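Local coordinates for protein cysteine S-methyltransferase NleE (PDB 4R29) that transfers a methyl group from S-adenosylmethionine to protein cysteine and probably inactivates the host zinc-finger proteins TAB2 and TAB3 in this way, blocking NF-kappa-B activation, at residues K44-G49 with Y118-H123; F112-L117 with Y145-Y150; L128-C133 with R151-L156; C132-P137 with R163-Y168. The protein carries 1 engineered substitution. One frame throughout, in Å; residues are numbered along the deposited sequence.

Contact 1 of 4, residues K44-G49 with Y118-H123; sequences KKYISG and YNPDLH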
loop_
_atom_site.group_PDB
_atom_site.type_symbol
_atom_site.label_atom_id
_atom_site.label_comp_id
_atom_site.label_asym_id
_atom_site.label_seq_id
_atom_site.Cartn_x
_atom_site.Cartn_y
_atom_site.Cartn_z
ATOM N N LYS A 44 3.358 18.709 -4.849
ATOM C CA LYS A 44 2.879 19.932 -5.485
ATOM C C LYS A 44 1.613 19.748 -6.306
ATOM O O LYS A 44 0.909 20.725 -6.584
ATOM C CB LYS A 44 3.967 20.570 -6.342
ATOM C CG LYS A 44 5.077 21.226 -5.538
ATOM C CD LYS A 44 6.093 21.902 -6.455
ATOM C CE LYS A 44 7.304 22.352 -5.662
ATOM N NZ LYS A 44 6.883 22.963 -4.357
ATOM N N LYS A 45 1.317 18.517 -6.706
ATOM C CA LYS A 45 0.011 18.254 -7.304
ATOM C C LYS A 45 -1.113 18.635 -6.337
ATOM O O LYS A 45 -2.218 18.950 -6.775
ATOM C CB LYS A 45 -0.132 16.790 -7.716
ATOM C CG LYS A 45 0.745 16.372 -8.879
ATOM C CD LYS A 45 0.773 14.848 -9.032
ATOM C CE LYS A 45 1.815 14.416 -10.061
ATOM N NZ LYS A 45 1.882 12.931 -10.219
ATOM N N TYR A 46 -0.825 18.629 -5.033
ATOM C CA TYR A 46 -1.872 18.758 -4.010
ATOM C C TYR A 46 -1.684 19.906 -3.036
ATOM O O TYR A 46 -2.625 20.285 -2.340
ATOM C CB TYR A 46 -2.016 17.455 -3.204
ATOM C CG TYR A 46 -2.015 16.223 -4.073
ATOM C CD1 TYR A 46 -3.075 15.952 -4.920
ATOM C CD2 TYR A 46 -0.938 15.343 -4.062
ATOM C CE1 TYR A 46 -3.071 14.836 -5.727
ATOM C CE2 TYR A 46 -0.927 14.232 -4.864
ATOM C CZ TYR A 46 -1.994 13.984 -5.694
ATOM O OH TYR A 46 -1.980 12.867 -6.492
ATOM N N ILE A 47 -0.473 20.443 -2.959
ATOM C CA ILE A 47 -0.202 21.533 -2.024
ATOM C C ILE A 47 0.682 22.623 -2.623
ATOM O O ILE A 47 1.202 22.488 -3.735
ATOM C CB ILE A 47 0.444 21.024 -0.727
ATOM C CG1 ILE A 47 1.869 20.534 -0.997
ATOM C CG2 ILE A 47 -0.404 19.926 -0.114
ATOM C CD1 ILE A 47 2.605 20.062 0.241
ATOM N N SER A 48 0.845 23.704 -1.866
ATOM C CA SER A 48 1.648 24.840 -2.291
ATOM C C SER A 48 2.137 25.621 -1.080
ATOM O O SER A 48 1.407 26.423 -0.495
ATOM C CB SER A 48 0.845 25.740 -3.226
ATOM O OG SER A 48 -0.440 25.985 -2.692
ATOM N N GLY A 49 3.379 25.362 -0.698
ATOM C CA GLY A 49 4.012 26.054 0.408
ATOM C C GLY A 49 5.517 26.032 0.229
ATOM O O GLY A 49 6.025 25.391 -0.700
ATOM N N TYR A 118 0.230 13.247 0.423
ATOM C CA TYR A 118 -0.955 14.100 0.229
ATOM C C TYR A 118 -1.933 13.533 -0.787
ATOM O O TYR A 118 -2.917 14.184 -1.155
ATOM C CB TYR A 118 -0.559 15.542 -0.129
ATOM C CG TYR A 118 0.153 16.201 1.022
ATOM C CD1 TYR A 118 -0.562 16.819 2.040
ATOM C CD2 TYR A 118 1.541 16.143 1.130
ATOM C CE1 TYR A 118 0.085 17.392 3.112
ATOM C CE2 TYR A 118 2.197 16.710 2.207
ATOM C CZ TYR A 118 1.463 17.333 3.195
ATOM O OH TYR A 118 2.107 17.908 4.267
ATOM N N ASN A 119 -1.665 12.307 -1.220
ATOM C CA ASN A 119 -2.597 11.597 -2.068
ATOM C C ASN A 119 -3.998 11.627 -1.464
ATOM O O ASN A 119 -4.192 11.164 -0.346
ATOM C CB ASN A 119 -2.144 10.154 -2.257
ATOM C CG ASN A 119 -2.982 9.419 -3.273
ATOM O OD1 ASN A 119 -2.768 9.549 -4.483
ATOM N ND2 ASN A 119 -3.948 8.646 -2.793
ATOM N N PRO A 120 -4.975 12.186 -2.207
ATOM C CA PRO A 120 -6.377 12.280 -1.791
ATOM C C PRO A 120 -7.037 10.936 -1.470
ATOM O O PRO A 120 -7.762 10.871 -0.488
ATOM C CB PRO A 120 -7.049 12.942 -2.997
ATOM C CG PRO A 120 -5.975 13.784 -3.569
ATOM C CD PRO A 120 -4.724 12.965 -3.428
ATOM N N ASP A 121 -6.798 9.902 -2.276
ATOM C CA ASP A 121 -7.359 8.575 -2.015
ATOM C C ASP A 121 -6.891 8.040 -0.666
ATOM O O ASP A 121 -7.652 7.442 0.078
ATOM C CB ASP A 121 -6.928 7.583 -3.102
ATOM C CG ASP A 121 -7.737 7.711 -4.363
ATOM O OD1 ASP A 121 -8.621 8.584 -4.425
ATOM O OD2 ASP A 121 -7.491 6.930 -5.299
ATOM N N LEU A 122 -5.609 8.223 -0.380
ATOM C CA LEU A 122 -5.035 7.714 0.850
ATOM C C LEU A 122 -5.761 8.365 2.033
ATOM O O LEU A 122 -6.093 7.700 3.012
ATOM C CB LEU A 122 -3.518 7.986 0.890
ATOM C CG LEU A 122 -2.814 7.729 2.230
ATOM C CD1 LEU A 122 -3.044 6.274 2.709
ATOM C CD2 LEU A 122 -1.298 8.097 2.213
ATOM N N HIS A 123 -6.005 9.671 1.936
ATOM C CA HIS A 123 -6.688 10.376 3.018
ATOM C C HIS A 123 -8.146 9.940 3.154
ATOM O O HIS A 123 -8.635 9.751 4.260
ATOM C CB HIS A 123 -6.533 11.897 2.870
ATOM C CG HIS A 123 -5.166 12.378 3.233
ATOM N ND1 HIS A 123 -4.073 12.213 2.403
ATOM C CD2 HIS A 123 -4.690 12.945 4.368
ATOM C CE1 HIS A 123 -2.994 12.681 3.002
ATOM N NE2 HIS A 123 -3.338 13.133 4.191
#

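Contact 2 of 4, residues F112-L117 with Y145-Y150; sequences FSVDSL and YIVVVY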
loop_
_atom_site.group_PDB
_atom_site.type_symbol
_atom_site.label_atom_id
_atom_site.label_comp_id
_atom_site.label_asym_id
_atom_site.label_seq_id
_atom_site.Cartn_x
_atom_site.Cartn_y
_atom_site.Cartn_z
ATOM N N PHE A 112 -0.380 -1.009 -1.609
ATOM C CA PHE A 112 -0.154 -0.188 -2.793
ATOM C C PHE A 112 0.854 0.913 -2.455
ATOM O O PHE A 112 1.358 0.958 -1.351
ATOM C CB PHE A 112 -1.480 0.366 -3.350
ATOM C CG PHE A 112 -2.234 1.271 -2.395
ATOM C CD1 PHE A 112 -3.094 0.737 -1.428
ATOM C CD2 PHE A 112 -2.108 2.660 -2.482
ATOM C CE1 PHE A 112 -3.809 1.566 -0.562
ATOM C CE2 PHE A 112 -2.820 3.504 -1.617
ATOM C CZ PHE A 112 -3.668 2.950 -0.650
ATOM N N SER A 113 1.143 1.799 -3.396
ATOM C CA SER A 113 2.144 2.843 -3.180
ATOM C C SER A 113 1.592 4.208 -3.508
ATOM O O SER A 113 0.704 4.350 -4.348
ATOM C CB SER A 113 3.360 2.595 -4.074
ATOM O OG SER A 113 4.115 1.524 -3.548
ATOM N N VAL A 114 2.123 5.227 -2.853
ATOM C CA VAL A 114 1.768 6.586 -3.224
ATOM C C VAL A 114 3.041 7.385 -3.466
ATOM O O VAL A 114 4.055 7.145 -2.814
ATOM C CB VAL A 114 0.863 7.265 -2.167
ATOM C CG1 VAL A 114 -0.466 6.543 -2.071
ATOM C CG2 VAL A 114 1.551 7.300 -0.806
ATOM N N ASP A 115 2.988 8.314 -4.417
ATOM C CA ASP A 115 4.134 9.188 -4.693
ATOM C C ASP A 115 4.082 10.467 -3.846
ATOM O O ASP A 115 4.930 11.353 -3.987
ATOM C CB ASP A 115 4.255 9.518 -6.199
ATOM C CG ASP A 115 3.039 10.254 -6.748
ATOM O OD1 ASP A 115 2.332 10.930 -5.965
ATOM O OD2 ASP A 115 2.795 10.160 -7.973
ATOM N N SER A 116 3.084 10.537 -2.965
ATOM C CA SER A 116 2.893 11.681 -2.083
ATOM C C SER A 116 1.982 11.361 -0.904
ATOM O O SER A 116 0.877 10.838 -1.079
ATOM C CB SER A 116 2.307 12.854 -2.859
ATOM O OG SER A 116 1.887 13.865 -1.962
ATOM N N LEU A 117 2.441 11.691 0.299
ATOM C CA LEU A 117 1.618 11.529 1.493
ATOM C C LEU A 117 0.383 12.447 1.484
ATOM O O LEU A 117 -0.416 12.410 2.412
ATOM C CB LEU A 117 2.446 11.721 2.765
ATOM C CG LEU A 117 3.424 10.587 3.093
ATOM C CD1 LEU A 117 4.240 10.884 4.364
ATOM C CD2 LEU A 117 2.689 9.243 3.195
ATOM N N TYR A 145 5.950 6.042 -0.730
ATOM C CA TYR A 145 5.528 5.397 0.514
ATOM C C TYR A 145 4.684 4.161 0.231
ATOM O O TYR A 145 3.860 4.167 -0.669
ATOM C CB TYR A 145 4.748 6.374 1.388
ATOM C CG TYR A 145 5.624 7.436 1.970
ATOM C CD1 TYR A 145 5.988 8.549 1.221
ATOM C CD2 TYR A 145 6.124 7.314 3.261
ATOM C CE1 TYR A 145 6.817 9.518 1.748
ATOM C CE2 TYR A 145 6.948 8.285 3.801
ATOM C CZ TYR A 145 7.293 9.383 3.039
ATOM O OH TYR A 145 8.114 10.352 3.577
ATOM N N ILE A 146 4.916 3.099 0.990
ATOM C CA ILE A 146 4.078 1.906 0.934
ATOM C C ILE A 146 2.852 2.095 1.834
ATOM O O ILE A 146 2.969 2.578 2.964
ATOM C CB ILE A 146 4.851 0.657 1.428
ATOM C CG1 ILE A 146 6.171 0.505 0.682
ATOM C CG2 ILE A 146 3.996 -0.605 1.299
ATOM C CD1 ILE A 146 5.995 0.119 -0.729
ATOM N N VAL A 147 1.685 1.700 1.333
ATOM C CA VAL A 147 0.475 1.661 2.143
ATOM C C VAL A 147 -0.079 0.254 2.231
ATOM O O VAL A 147 -0.403 -0.371 1.218
ATOM C CB VAL A 147 -0.618 2.592 1.587
ATOM C CG1 VAL A 147 -1.798 2.663 2.565
ATOM C CG2 VAL A 147 -0.034 3.984 1.291
ATOM N N VAL A 148 -0.181 -0.250 3.452
ATOM C CA VAL A 148 -0.810 -1.536 3.707
ATOM C C VAL A 148 -2.194 -1.282 4.306
ATOM O O VAL A 148 -2.319 -0.818 5.450
ATOM C CB VAL A 148 0.034 -2.404 4.683
ATOM C CG1 VAL A 148 -0.605 -3.775 4.898
ATOM C CG2 VAL A 148 1.473 -2.570 4.170
ATOM N N VAL A 149 -3.230 -1.576 3.526
ATOM C CA VAL A 149 -4.607 -1.326 3.944
ATOM C C VAL A 149 -5.291 -2.648 4.352
ATOM O O VAL A 149 -5.197 -3.654 3.639
ATOM C CB VAL A 149 -5.402 -0.581 2.819
ATOM C CG1 VAL A 149 -5.347 -1.365 1.508
ATOM C CG2 VAL A 149 -6.867 -0.290 3.240
ATOM N N TYR A 150 -5.950 -2.650 5.510
ATOM C CA TYR A 150 -6.576 -3.868 6.035
ATOM C C TYR A 150 -7.912 -3.635 6.765
ATOM O O TYR A 150 -8.203 -2.521 7.228
ATOM C CB TYR A 150 -5.602 -4.648 6.931
ATOM C CG TYR A 150 -5.138 -3.916 8.187
ATOM C CD1 TYR A 150 -4.076 -3.011 8.136
ATOM C CD2 TYR A 150 -5.752 -4.149 9.425
ATOM C CE1 TYR A 150 -3.626 -2.355 9.273
ATOM C CE2 TYR A 150 -5.326 -3.494 10.580
ATOM C CZ TYR A 150 -4.261 -2.593 10.496
ATOM O OH TYR A 150 -3.833 -1.929 11.625
#

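Contact 3 of 4, residues L128-C133 with R151-L156; sequences LPDICC and RNDSPL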
loop_
_atom_site.group_PDB
_atom_site.type_symbol
_atom_site.label_atom_id
_atom_site.label_comp_id
_atom_site.label_asym_id
_atom_site.label_seq_id
_atom_site.Cartn_x
_atom_site.Cartn_y
_atom_site.Cartn_z
ATOM N N LEU A 128 -12.726 5.675 6.469
ATOM C CA LEU A 128 -13.757 4.633 6.409
ATOM C C LEU A 128 -13.801 3.777 7.678
ATOM O O LEU A 128 -12.766 3.503 8.282
ATOM C CB LEU A 128 -13.524 3.732 5.197
ATOM C CG LEU A 128 -13.630 4.390 3.821
ATOM C CD1 LEU A 128 -12.983 3.511 2.752
ATOM C CD2 LEU A 128 -15.097 4.727 3.470
ATOM N N PRO A 129 -14.998 3.327 8.082
ATOM C CA PRO A 129 -15.023 2.586 9.353
ATOM C C PRO A 129 -14.242 1.274 9.237
ATOM O O PRO A 129 -14.355 0.589 8.208
ATOM C CB PRO A 129 -16.520 2.302 9.588
ATOM C CG PRO A 129 -17.276 3.220 8.611
ATOM C CD PRO A 129 -16.328 3.404 7.444
ATOM N N ASP A 130 -13.457 0.960 10.269
ATOM C CA ASP A 130 -12.714 -0.299 10.377
ATOM C C ASP A 130 -11.665 -0.495 9.278
ATOM O O ASP A 130 -11.220 -1.612 9.033
ATOM C CB ASP A 130 -13.668 -1.484 10.394
ATOM C CG ASP A 130 -14.802 -1.294 11.381
ATOM O OD1 ASP A 130 -14.509 -1.212 12.595
ATOM O OD2 ASP A 130 -15.975 -1.213 10.939
ATOM N N ILE A 131 -11.292 0.594 8.616
ATOM C CA ILE A 131 -10.257 0.568 7.600
ATOM C C ILE A 131 -8.969 1.187 8.148
ATOM O O ILE A 131 -8.938 2.375 8.471
ATOM C CB ILE A 131 -10.707 1.334 6.345
ATOM C CG1 ILE A 131 -12.015 0.746 5.811
ATOM C CG2 ILE A 131 -9.638 1.279 5.281
ATOM C CD1 ILE A 131 -11.886 -0.681 5.367
ATOM N N CYS A 132 -7.916 0.378 8.255
ATOM C CA CYS A 132 -6.616 0.862 8.717
ATOM C C CYS A 132 -5.538 0.829 7.622
ATOM O O CYS A 132 -5.514 -0.068 6.767
ATOM C CB CYS A 132 -6.145 0.050 9.924
ATOM S SG CYS A 132 -7.319 -0.010 11.302
ATOM N N CYS A 133 -4.643 1.810 7.663
ATOM C CA CYS A 133 -3.498 1.857 6.753
ATOM C C CYS A 133 -2.187 1.923 7.534
ATOM O O CYS A 133 -1.955 2.871 8.285
ATOM C CB CYS A 133 -3.594 3.071 5.819
ATOM S SG CYS A 133 -4.973 2.999 4.642
ATOM N N ARG A 151 -8.723 -4.694 6.837
ATOM C CA ARG A 151 -9.977 -4.680 7.600
ATOM C C ARG A 151 -9.659 -4.861 9.073
ATOM O O ARG A 151 -9.089 -5.882 9.472
ATOM C CB ARG A 151 -10.904 -5.829 7.185
ATOM C CG ARG A 151 -11.242 -5.924 5.699
ATOM C CD ARG A 151 -12.108 -4.777 5.226
ATOM N NE ARG A 151 -13.322 -4.601 6.028
ATOM C CZ ARG A 151 -14.440 -4.039 5.579
ATOM N NH1 ARG A 151 -14.524 -3.631 4.306
ATOM N NH2 ARG A 151 -15.487 -3.905 6.393
ATOM N N ASN A 152 -10.019 -3.874 9.881
ATOM C CA ASN A 152 -9.853 -3.971 11.331
ATOM C C ASN A 152 -10.969 -4.815 11.946
ATOM O O ASN A 152 -10.872 -5.286 13.085
ATOM C CB ASN A 152 -9.884 -2.572 11.936
ATOM C CG ASN A 152 -9.078 -2.474 13.202
ATOM O OD1 ASN A 152 -8.137 -3.248 13.420
ATOM N ND2 ASN A 152 -9.434 -1.521 14.051
ATOM N N ASP A 153 -12.037 -4.996 11.175
ATOM C CA ASP A 153 -13.223 -5.705 11.646
ATOM C C ASP A 153 -13.140 -7.186 11.309
ATOM O O ASP A 153 -14.115 -7.913 11.431
ATOM C CB ASP A 153 -14.520 -5.071 11.098
ATOM C CG ASP A 153 -14.464 -4.786 9.591
ATOM O OD1 ASP A 153 -13.380 -4.861 8.978
ATOM O OD2 ASP A 153 -15.517 -4.466 9.010
ATOM N N SER A 154 -11.966 -7.621 10.868
ATOM C CA SER A 154 -11.692 -9.044 10.704
ATOM C C SER A 154 -10.330 -9.307 11.304
ATOM O O SER A 154 -9.401 -8.547 11.057
ATOM C CB SER A 154 -11.674 -9.445 9.234
ATOM O OG SER A 154 -10.930 -10.644 9.056
ATOM N N PRO A 155 -10.205 -10.394 12.084
ATOM C CA PRO A 155 -8.939 -10.701 12.754
ATOM C C PRO A 155 -7.819 -10.979 11.748
ATOM O O PRO A 155 -6.657 -10.815 12.099
ATOM C CB PRO A 155 -9.268 -11.954 13.576
ATOM C CG PRO A 155 -10.403 -12.590 12.844
ATOM C CD PRO A 155 -11.210 -11.455 12.280
ATOM N N LEU A 156 -8.169 -11.364 10.520
ATOM C CA LEU A 156 -7.171 -11.564 9.475
ATOM C C LEU A 156 -6.519 -10.260 8.992
ATOM O O LEU A 156 -5.415 -10.274 8.460
ATOM C CB LEU A 156 -7.776 -12.313 8.283
ATOM C CG LEU A 156 -8.107 -13.799 8.467
ATOM C CD1 LEU A 156 -8.923 -14.321 7.302
ATOM C CD2 LEU A 156 -6.841 -14.615 8.614
#

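Contact 4 of 4, residues C132-P137 with R163-Y168; sequences CCKIFP and RFIELY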
loop_
_atom_site.group_PDB
_atom_site.type_symbol
_atom_site.label_atom_id
_atom_site.label_comp_id
_atom_site.label_asym_id
_atom_site.label_seq_id
_atom_site.Cartn_x
_atom_site.Cartn_y
_atom_site.Cartn_z
ATOM N N CYS A 132 -7.916 0.378 8.255
ATOM C CA CYS A 132 -6.616 0.862 8.717
ATOM C C CYS A 132 -5.538 0.829 7.622
ATOM O O CYS A 132 -5.514 -0.068 6.767
ATOM C CB CYS A 132 -6.145 0.050 9.924
ATOM S SG CYS A 132 -7.319 -0.010 11.302
ATOM N N CYS A 133 -4.643 1.810 7.663
ATOM C CA CYS A 133 -3.498 1.857 6.753
ATOM C C CYS A 133 -2.187 1.923 7.534
ATOM O O CYS A 133 -1.955 2.871 8.285
ATOM C CB CYS A 133 -3.594 3.071 5.819
ATOM S SG CYS A 133 -4.973 2.999 4.642
ATOM N N LYS A 134 -1.336 0.915 7.371
ATOM C CA LYS A 134 0.029 1.008 7.878
ATOM C C LYS A 134 0.887 1.629 6.778
ATOM O O LYS A 134 0.891 1.145 5.641
ATOM C CB LYS A 134 0.565 -0.363 8.302
ATOM C CG LYS A 134 -0.097 -0.918 9.567
ATOM C CD LYS A 134 0.447 -2.316 9.949
ATOM C CE LYS A 134 -0.141 -2.842 11.265
ATOM N NZ LYS A 134 0.566 -2.310 12.472
ATOM N N ILE A 135 1.573 2.724 7.096
ATOM C CA ILE A 135 2.294 3.495 6.088
ATOM C C ILE A 135 3.764 3.579 6.445
ATOM O O ILE A 135 4.111 3.738 7.616
ATOM C CB ILE A 135 1.754 4.934 5.977
ATOM C CG1 ILE A 135 0.244 4.929 5.740
ATOM C CG2 ILE A 135 2.489 5.695 4.866
ATOM C CD1 ILE A 135 -0.435 6.288 5.937
ATOM N N PHE A 136 4.624 3.471 5.436
ATOM C CA PHE A 136 6.061 3.665 5.635
ATOM C C PHE A 136 6.783 3.940 4.328
ATOM O O PHE A 136 6.299 3.570 3.259
ATOM C CB PHE A 136 6.697 2.472 6.344
ATOM C CG PHE A 136 6.397 1.156 5.701
ATOM C CD1 PHE A 136 5.223 0.476 6.002
ATOM C CD2 PHE A 136 7.282 0.592 4.807
ATOM C CE1 PHE A 136 4.937 -0.745 5.420
ATOM C CE2 PHE A 136 6.996 -0.641 4.207
ATOM C CZ PHE A 136 5.819 -1.306 4.520
ATOM N N PRO A 137 7.951 4.597 4.415
ATOM C CA PRO A 137 8.750 4.939 3.234
ATOM C C PRO A 137 9.115 3.698 2.418
ATOM O O PRO A 137 9.398 2.654 2.988
ATOM C CB PRO A 137 10.028 5.552 3.839
ATOM C CG PRO A 137 9.621 6.046 5.191
ATOM C CD PRO A 137 8.593 5.044 5.669
ATOM N N ARG A 163 2.037 -9.774 8.696
ATOM C CA ARG A 163 2.728 -10.804 7.947
ATOM C C ARG A 163 3.340 -10.238 6.654
ATOM O O ARG A 163 4.431 -10.625 6.246
ATOM C CB ARG A 163 1.780 -11.953 7.642
ATOM C CG ARG A 163 2.419 -13.126 6.904
ATOM C CD ARG A 163 3.346 -13.853 7.845
ATOM N NE ARG A 163 3.909 -15.071 7.267
ATOM C CZ ARG A 163 5.117 -15.539 7.577
ATOM N NH1 ARG A 163 5.889 -14.885 8.441
ATOM N NH2 ARG A 163 5.559 -16.653 7.017
ATOM N N PHE A 164 2.653 -9.307 6.021
ATOM C CA PHE A 164 3.225 -8.672 4.853
ATOM C C PHE A 164 4.515 -7.935 5.193
ATOM O O PHE A 164 5.498 -8.029 4.470
ATOM C CB PHE A 164 2.235 -7.704 4.209
ATOM C CG PHE A 164 2.866 -6.786 3.209
ATOM C CD1 PHE A 164 3.149 -7.229 1.929
ATOM C CD2 PHE A 164 3.211 -5.485 3.558
ATOM C CE1 PHE A 164 3.744 -6.389 0.995
ATOM C CE2 PHE A 164 3.802 -4.632 2.632
ATOM C CZ PHE A 164 4.073 -5.087 1.347
ATOM N N ILE A 165 4.502 -7.190 6.290
ATOM C CA ILE A 165 5.660 -6.404 6.687
ATOM C C ILE A 165 6.884 -7.296 6.970
ATOM O O ILE A 165 8.021 -6.954 6.608
ATOM C CB ILE A 165 5.316 -5.501 7.882
ATOM C CG1 ILE A 165 4.263 -4.467 7.460
ATOM C CG2 ILE A 165 6.564 -4.802 8.421
ATOM C CD1 ILE A 165 3.716 -3.649 8.630
ATOM N N GLU A 166 6.638 -8.443 7.595
ATOM C CA GLU A 166 7.683 -9.451 7.786
ATOM C C GLU A 166 8.225 -9.960 6.464
ATOM O O GLU A 166 9.441 -10.039 6.285
ATOM C CB GLU A 166 7.153 -10.645 8.568
ATOM C CG GLU A 166 6.779 -10.328 9.982
ATOM C CD GLU A 166 6.050 -11.485 10.633
ATOM O OE1 GLU A 166 5.382 -11.259 11.667
ATOM O OE2 GLU A 166 6.137 -12.615 10.102
ATOM N N LEU A 167 7.330 -10.338 5.548
ATOM C CA LEU A 167 7.784 -10.832 4.262
ATOM C C LEU A 167 8.487 -9.706 3.517
ATOM O O LEU A 167 9.537 -9.902 2.931
ATOM C CB LEU A 167 6.626 -11.419 3.446
ATOM C CG LEU A 167 5.915 -12.623 4.082
ATOM C CD1 LEU A 167 4.724 -13.096 3.270
ATOM C CD2 LEU A 167 6.906 -13.768 4.287
ATOM N N TYR A 168 7.923 -8.510 3.570
ATOM C CA TYR A 168 8.541 -7.370 2.913
ATOM C C TYR A 168 9.953 -7.096 3.444
ATOM O O TYR A 168 10.851 -6.741 2.686
ATOM C CB TYR A 168 7.690 -6.135 3.103
ATOM C CG TYR A 168 8.272 -4.904 2.463
ATOM C CD1 TYR A 168 8.109 -4.672 1.103
ATOM C CD2 TYR A 168 8.979 -3.973 3.213
ATOM C CE1 TYR A 168 8.626 -3.547 0.504
ATOM C CE2 TYR A 168 9.509 -2.841 2.623
ATOM C CZ TYR A 168 9.326 -2.635 1.266
ATOM O OH TYR A 168 9.839 -1.520 0.652
#

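Contact 1 of 4, residues K44-G49 with Y118-H123
The carbonyl oxygen of Asn119, the residue whose CA lies over one face of the Tyr46 ring, is gripped twice by His123. Asn119 O takes the main-chain N of His123 at 3.3 Å and its imidazole ND1 at 2.9 Å. The ND1 bond is almost straight (175° at the hydrogen) and runs in the plane of the imidazole, although the donor stands above the carbonyl plane; the ring is thereby fixed in rotation against the first turn of the helix that begins after Asn119, which sits at the N-cap position. The same face of the Tyr46 ring receives Tyr118 O, just before Asn119, and Pro120, the first residue of the helix. Pro120 CD comes within 3.4 Å of Tyr46 CE1, off-centre over the ring as a CH-pi contact, and the two side chains cross nearly perpendicularly. Lys45 CB lies over the centre of the opposite face, so the phenol is sandwiched between its own chain and the start of the helix. With CG anti to the carbonyl carbon (chi1 -45°), the Tyr46 ring reaches across to these groups. Ile47 makes the second CH-pi contact: its CG2 branch sits 4.1 Å from the centroid of the Tyr118 ring, over a face, while CD1 follows the ring toward CE2. No hydrogen bond joins the two segments. Strand 47-48 pairs with strand 56-57 just before residues 49-52, which probably contact the host proteins TAB2 and TAB3; Tyr118 also packs on helix 22-26, and Pro120 and His123 touch helix 59-76.

Contact 2 of 4, residues F112-L117 with Y145-Y150
Four main-chain hydrogen bonds tie Phe112 to Val147 and Val114 to Tyr145 in two antiparallel hydrogen-bonded pairs. The shortest runs from Val147 N to Phe112 O at 2.8 Å, and Phe112 N returns to Val147 O at 2.9 Å. Between them Ser113 and Ile146 form a non-hydrogen-bonded pair, with Ser113 OG 3.7 Å from Ile146 CD1. On the sheet face that carries Phe112, Val114, Tyr145 and Val147, the Phe112 ring lies alongside Val147. Val147 CB stands over the ring, 3.9 Å from its centroid and off-centre, whereas Val149 CG1 meets the ring edge in its plane. A chi1 of 62°, which sets CG between the backbone N and the carbonyl carbon, brings the ring back over the neighbouring strand. Beyond the strand end, Leu117 crosses Tyr145 at about a right angle: its CG sits over the middle of the phenol, 3.8 Å from the centroid, and both methyls spread over the ring atoms. Farther out, Trp99 meets Phe112 edge-to-face, and Tyr34 packs on both Leu117 and Tyr145. Strand 145-151 is the central one of the three-stranded sheet, flanked by 109-114 and 131-137, and helix 155-181 packs on Val148 and Tyr150.

Contact 3 of 4, residues L128-C133 with R151-L156
Asp130 and Asp153 bring their side chains together across this contact at about a right angle, with the carboxylate planes stacked 17° apart. Asp130 CB is 3.5 Å from Asp153 CG, and the like-charged oxygens Asp130 OD2 and Asp153 OD2 are 3.8 Å apart. The repulsion is probably eased by Arg151, which holds Asp153 side-on: Arg151 NE reaches Asp153 OD1 at 3.0 Å and Arg151 NH2 reaches Asp153 OD2 at 2.7 Å. Both bonds use syn lone pairs and lie near the guanidinium plane. Bends at chi2 (-68°) and chi3 curl the arginine back onto its own segment, and Ile131 CD1 lies over one face of the guanidinium, toward its rim. NH1 turns to the carbonyls of Ser78 and Val102. Asn152 CG is 3.6 Å from Cys132 SG, the Asn152 side chain extending anti to its main-chain N (chi1 -151°). One backbone bond, Asn152 N to Asp130 O at 2.7 Å, closes the strand pairing. Asp130 takes the third place of a type II turn, with positive phi, and Ser154 OG caps the next helix through Leu156 N. Together these elements end an antiparallel strand pair running into a helix, within the Rossmann-like fold.

Contact 4 of 4, residues C132-P137 with R163-Y168
Lys134 and Phe136 reach across to Ile165, Phe164 and Tyr168 in a strand-against-helix packing of the Rossmann-like fold, where edge strand 131-137 faces helix 155-181. The short segments run nearly parallel, their directions 19° apart, with the axes about 11.5 Å from each other, so side chains alone span the gap and no hydrogen bond crosses it. Lys134 comes first: its aliphatic CD lies 3.8 Å from Ile165 CD1, the two side chains crossing at roughly a right angle, and the amino end then bends aside at chi4. Two residues on, and on the same side of the strand, Phe136 does most of the touching. Its chi1 of 52° puts CG in the crowded position between the backbone N and the carbonyl carbon and sends the ring out toward the helix. There the ring meets Phe164 and Ile165 and, one turn later, Tyr168. Ile165 CG1 is 4.3 Å from Phe136 CE1, and Phe164 CE2 comes edge to edge with Phe136 CZ at the same distance. Phe164 itself is buried, packing on Met198 and Ile201 of helix 186-201 and on Gln111, which binds S-adenosylmethionine. Tyr168 receives the edge of Phe136 in an offset edge-to-face pair, centroids 5.6 Å apart and planes at 61°, the nearest atoms being Phe136 CE2 and Tyr168 CE2 at 3.7 Å.

In the fold
Contacts 2, 3 and 4 share one three-stranded sheet: Phe136 O probably accepts a hydrogen bond from Ile146 N at 2.7 Å, which joins the central strand of contact 2 to the edge strand of contact 4. Contacts 3 and 4 have Cys132 and Cys133 in common and use opposite ends of strand 131-137. Contact 1 is 13 Å from contact 2, centre to centre, but 24 and 22 Å from contacts 3 and 4; its segment 118-123 continues directly from segment 112-117. Bound S-adenosylmethionine is nearest to contacts 2 and 4, about 5 Å from the Phe112 side chain and 6 Å from that of Phe164; the side chains of Arg151 (contact 3) and Asn119 (contact 1) are about 12 and 13 Å from it.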